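Local coordinates for protein fatty acid synthase 1, isoform A (Drosophila melanogaster, PDB 6FN6) that probably makes long-chain saturated fatty acids from acetyl-CoA and malonyl-CoA with NADPH, this piece holding the dehydratase, enoylreductase and ketoreductase modifying domains, at residues Pro689-Val701 / Gly719-His731. Sequence-based numbering, arbitrary orientation.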
loop_
_atom_site.group_PDB
_atom_site.type_symbol
_atom_site.label_atom_id
_atom_site.label_comp_id
_atom_site.label_asym_id
_atom_site.label_seq_id
_atom_site.Cartn_x
_atom_site.Cartn_y
_atom_site.Cartn_z
ATOM N N PRO A 689 -2.835 -11.632 31.025
ATOM C CA PRO A 689 -1.748 -10.678 30.756
ATOM C C PRO A 689 -1.555 -10.260 29.296
ATOM O O PRO A 689 -1.620 -9.070 28.997
ATOM C CB PRO A 689 -0.509 -11.427 31.246
ATOM C CG PRO A 689 -1.004 -12.306 32.307
ATOM C CD PRO A 689 -2.386 -12.727 31.900
ATOM N N CYS A 690 -1.299 -11.214 28.408
ATOM C CA CYS A 690 -0.910 -10.885 27.041
ATOM C C CYS A 690 -2.055 -10.346 26.195
ATOM O O CYS A 690 -1.947 -9.263 25.620
ATOM C CB CYS A 690 -0.306 -12.108 26.355
ATOM S SG CYS A 690 1.400 -12.414 26.835
ATOM N N VAL A 691 -3.138 -11.111 26.091
ATOM C CA VAL A 691 -4.232 -10.742 25.199
ATOM C C VAL A 691 -4.832 -9.398 25.598
ATOM O O VAL A 691 -5.218 -8.613 24.736
ATOM C CB VAL A 691 -5.325 -11.835 25.161
ATOM C CG1 VAL A 691 -4.784 -13.106 24.526
ATOM C CG2 VAL A 691 -5.878 -12.113 26.558
ATOM N N TYR A 692 -4.895 -9.119 26.896
ATOM C CA TYR A 692 -5.506 -7.881 27.362
ATOM C C TYR A 692 -4.539 -6.707 27.299
ATOM O O TYR A 692 -4.944 -5.584 27.001
ATOM C CB TYR A 692 -6.043 -8.045 28.782
ATOM C CG TYR A 692 -7.416 -8.672 28.816
ATOM C CD1 TYR A 692 -8.543 -7.923 28.512
ATOM C CD2 TYR A 692 -7.587 -10.008 29.142
ATOM C CE1 TYR A 692 -9.803 -8.487 28.532
ATOM C CE2 TYR A 692 -8.844 -10.583 29.168
ATOM C CZ TYR A 692 -9.949 -9.817 28.864
ATOM O OH TYR A 692 -11.203 -10.385 28.890
ATOM N N SER A 693 -3.265 -6.955 27.580
ATOM C CA SER A 693 -2.249 -5.929 27.384
ATOM C C SER A 693 -2.230 -5.516 25.917
ATOM O O SER A 693 -2.041 -4.344 25.590
ATOM C CB SER A 693 -0.873 -6.428 27.820
ATOM O OG SER A 693 -0.853 -6.691 29.211
ATOM N N THR A 694 -2.433 -6.492 25.039
ATOM C CA THR A 694 -2.484 -6.243 23.606
ATOM C C THR A 694 -3.714 -5.412 23.256
ATOM O O THR A 694 -3.620 -4.413 22.540
ATOM C CB THR A 694 -2.518 -7.562 22.813
ATOM O OG1 THR A 694 -1.386 -8.363 23.166
ATOM C CG2 THR A 694 -2.500 -7.297 21.312
ATOM N N VAL A 695 -4.865 -5.834 23.766
ATOM C CA VAL A 695 -6.132 -5.191 23.449
ATOM C C VAL A 695 -6.103 -3.732 23.879
ATOM O O VAL A 695 -6.557 -2.849 23.150
ATOM C CB VAL A 695 -7.309 -5.945 24.104
ATOM C CG1 VAL A 695 -8.543 -5.057 24.212
ATOM C CG2 VAL A 695 -7.642 -7.194 23.318
ATOM N N TYR A 696 -5.556 -3.478 25.061
ATOM C CA TYR A 696 -5.556 -2.133 25.614
ATOM C C TYR A 696 -4.531 -1.238 24.927
ATOM O O TYR A 696 -4.781 -0.051 24.718
ATOM C CB TYR A 696 -5.295 -2.179 27.118
ATOM C CG TYR A 696 -6.552 -2.379 27.931
ATOM C CD1 TYR A 696 -7.465 -1.345 28.100
ATOM C CD2 TYR A 696 -6.831 -3.603 28.528
ATOM C CE1 TYR A 696 -8.618 -1.521 28.839
ATOM C CE2 TYR A 696 -7.984 -3.787 29.271
ATOM C CZ TYR A 696 -8.873 -2.743 29.422
ATOM O OH TYR A 696 -10.021 -2.919 30.159
ATOM N N TYR A 697 -3.385 -1.799 24.557
ATOM C CA TYR A 697 -2.360 -1.011 23.888
ATOM C C TYR A 697 -2.809 -0.640 22.476
ATOM O O TYR A 697 -2.383 0.375 21.922
ATOM C CB TYR A 697 -1.031 -1.765 23.824
ATOM C CG TYR A 697 0.023 -1.005 23.052
ATOM C CD1 TYR A 697 0.559 0.173 23.555
ATOM C CD2 TYR A 697 0.460 -1.445 21.811
ATOM C CE1 TYR A 697 1.512 0.881 22.853
ATOM C CE2 TYR A 697 1.415 -0.740 21.100
ATOM C CZ TYR A 697 1.935 0.424 21.626
ATOM O OH TYR A 697 2.883 1.137 20.930
ATOM N N ALA A 698 -3.666 -1.475 21.897
ATOM C CA ALA A 698 -4.130 -1.274 20.529
ATOM C C ALA A 698 -5.366 -0.378 20.476
ATOM O O ALA A 698 -5.392 0.615 19.747
ATOM C CB ALA A 698 -4.426 -2.619 19.871
ATOM N N LEU A 699 -6.387 -0.738 21.249
ATOM C CA LEU A 699 -7.681 -0.067 21.173
ATOM C C LEU A 699 -7.721 1.265 21.928
ATOM O O LEU A 699 -8.329 2.227 21.457
ATOM C CB LEU A 699 -8.782 -0.984 21.713
ATOM C CG LEU A 699 -8.935 -2.370 21.077
ATOM C CD1 LEU A 699 -10.218 -3.026 21.561
ATOM C CD2 LEU A 699 -8.900 -2.313 19.555
ATOM N N VAL A 700 -7.074 1.326 23.088
ATOM C CA VAL A 700 -7.176 2.505 23.944
ATOM C C VAL A 700 -6.015 3.467 23.720
ATOM O O VAL A 700 -6.226 4.661 23.511
ATOM C CB VAL A 700 -7.261 2.094 25.431
ATOM C CG1 VAL A 700 -7.262 3.318 26.337
ATOM C CG2 VAL A 700 -8.503 1.263 25.677
ATOM N N VAL A 701 -4.791 2.956 23.762
ATOM C CA VAL A 701 -3.618 3.810 23.642
ATOM C C VAL A 701 -3.467 4.294 22.209
ATOM O O VAL A 701 -3.572 5.488 21.933
ATOM C CB VAL A 701 -2.342 3.079 24.106
ATOM C CG1 VAL A 701 -1.119 3.980 23.950
ATOM C CG2 VAL A 701 -2.488 2.619 25.545
ATOM N N GLY A 719 -8.087 -15.681 21.227
ATOM C CA GLY A 719 -7.563 -15.089 22.442
ATOM C C GLY A 719 -7.687 -13.577 22.450
ATOM O O GLY A 719 -8.273 -12.992 23.361
ATOM N N VAL A 720 -7.133 -12.945 21.421
ATOM C CA VAL A 720 -7.138 -11.492 21.313
ATOM C C VAL A 720 -8.547 -10.989 21.015
ATOM O O VAL A 720 -8.959 -9.949 21.524
ATOM C CB VAL A 720 -6.144 -11.015 20.234
ATOM C CG1 VAL A 720 -6.080 -9.498 20.194
ATOM C CG2 VAL A 720 -4.763 -11.595 20.489
ATOM N N GLY A 721 -9.275 -11.720 20.176
ATOM C CA GLY A 721 -10.636 -11.352 19.830
ATOM C C GLY A 721 -11.560 -11.276 21.033
ATOM O O GLY A 721 -12.215 -10.258 21.264
ATOM N N GLN A 722 -11.622 -12.367 21.790
ATOM C CA GLN A 722 -12.446 -12.434 22.991
ATOM C C GLN A 722 -12.131 -11.290 23.946
ATOM O O GLN A 722 -13.034 -10.656 24.493
ATOM C CB GLN A 722 -12.247 -13.777 23.699
ATOM C CG GLN A 722 -13.056 -14.912 23.093
ATOM C CD GLN A 722 -12.695 -16.265 23.671
ATOM O OE1 GLN A 722 -12.994 -16.559 24.828
ATOM N NE2 GLN A 722 -12.066 -17.104 22.859
ATOM N N ALA A 723 -10.845 -11.028 24.146
ATOM C CA ALA A 723 -10.428 -9.949 25.029
ATOM C C ALA A 723 -10.840 -8.610 24.436
ATOM O O ALA A 723 -11.260 -7.707 25.156
ATOM C CB ALA A 723 -8.928 -9.995 25.260
ATOM N N ALA A 724 -10.719 -8.489 23.118
ATOM C CA ALA A 724 -11.078 -7.258 22.424
ATOM C C ALA A 724 -12.579 -6.985 22.506
ATOM O O ALA A 724 -12.996 -5.866 22.805
ATOM C CB ALA A 724 -10.637 -7.327 20.974
ATOM N N ILE A 725 -13.382 -8.011 22.240
ATOM C CA ILE A 725 -14.836 -7.877 22.256
ATOM C C ILE A 725 -15.313 -7.456 23.643
ATOM O O ILE A 725 -16.179 -6.597 23.777
ATOM C CB ILE A 725 -15.518 -9.188 21.812
ATOM C CG1 ILE A 725 -15.143 -9.522 20.366
ATOM C CG2 ILE A 725 -17.038 -9.080 21.946
ATOM C CD1 ILE A 725 -15.504 -10.938 19.943
ATOM N N SER A 726 -14.745 -8.072 24.672
ATOM C CA SER A 726 -15.136 -7.790 26.048
ATOM C C SER A 726 -14.877 -6.332 26.413
ATOM O O SER A 726 -15.755 -5.650 26.932
ATOM C CB SER A 726 -14.385 -8.714 27.013
ATOM O OG SER A 726 -14.786 -8.492 28.354
ATOM N N VAL A 727 -13.666 -5.857 26.141
ATOM C CA VAL A 727 -13.296 -4.489 26.481
ATOM C C VAL A 727 -14.106 -3.505 25.644
ATOM O O VAL A 727 -14.637 -2.526 26.169
ATOM C CB VAL A 727 -11.781 -4.255 26.295
ATOM C CG1 VAL A 727 -11.409 -2.818 26.635
ATOM C CG2 VAL A 727 -10.985 -5.214 27.161
ATOM N N ALA A 728 -14.197 -3.764 24.344
ATOM C CA ALA A 728 -14.930 -2.885 23.439
ATOM C C ALA A 728 -16.380 -2.721 23.891
ATOM O O ALA A 728 -16.858 -1.599 24.075
ATOM C CB ALA A 728 -14.878 -3.425 22.019
ATOM N N LEU A 729 -17.075 -3.840 24.066
ATOM C CA LEU A 729 -18.463 -3.809 24.510
ATOM C C LEU A 729 -18.577 -3.097 25.855
ATOM O O LEU A 729 -19.586 -2.452 26.143
ATOM C CB LEU A 729 -19.035 -5.224 24.612
ATOM C CG LEU A 729 -19.286 -5.967 23.294
ATOM C CD1 LEU A 729 -19.799 -7.370 23.570
ATOM C CD2 LEU A 729 -20.259 -5.209 22.394
ATOM N N ALA A 730 -17.539 -3.217 26.674
ATOM C CA ALA A 730 -17.523 -2.576 27.984
ATOM C C ALA A 730 -17.452 -1.061 27.835
ATOM O O ALA A 730 -18.057 -0.324 28.613
ATOM C CB ALA A 730 -16.357 -3.086 28.812
ATOM N N HIS A 731 -16.703 -0.600 26.838
ATOM C CA HIS A 731 -16.561 0.830 26.590
ATOM C C HIS A 731 -17.764 1.391 25.825
ATOM O O HIS A 731 -17.916 2.608 25.700
ATOM C CB HIS A 731 -15.266 1.109 25.826
ATOM C CG HIS A 731 -14.058 1.201 26.707
ATOM N ND1 HIS A 731 -13.258 2.323 26.758
ATOM C CD2 HIS A 731 -13.519 0.316 27.579
ATOM C CE1 HIS A 731 -12.276 2.122 27.618
ATOM N NE2 HIS A 731 -12.411 0.913 28.131
#
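Val-691 of helix 689-701 and Val-720 of helix 719-731 mark where the two backbones come nearest, and the helix axes, 8.6 Å apart at their closest, cross at -54°. Gly-719, Ala-723 and Ala-724 offer a low surface on which the valines and Tyr-692 of the first helix settle. Val-695 is a knob in a hole made by Val-720, Ala-723, Ala-724 and Val-727; its chi1 of 160° turns CG2 to Val-720 O, Ala-724 N and, at 3.6 Å, Ala-723 CB, while CG1, anti to the backbone N, reaches tip to tip toward Val-727 CG2. Val-691 rests CG1 on the Gly-719 backbone and CG2 on Ala-723 CB.

The ring of Tyr-692 receives Ala-723 CB over the centre of one face, a CH-pi contact 3.7 Å from the centroid and 10° off the normal. Val-727 CG2 meets the same ring at its edge, in plane, 3.7 Å from CE1. Farther along, the two methyls of Val-727 reach the phenol end of Tyr-696, with CG1 3.8 Å from CZ. Beyond the pair, Tyr-692 OH hydrogen-bonds to Val-864 O and Ser-726 OG to Ala-862 O, both just past helix 844-860, whose Leu-853 and Val-854 pack on Tyr-696. Replacing Tyr-692 by alanine would probably leave a gap beside Ala-723 CB and Val-727 CG2, and Val-864 O without its hydroxyl partner.

Helix 719-731 follows strand 710-713 through a glycine-rich turn consistent with the Rossmann-type nucleotide-binding motif of the enoylreductase. No hydrogen bond crosses between the helices, which implies that shape and apolar packing join them directly, while Tyr-692 and Ser-726 tie both to the same chain's backbone after helix 844-860.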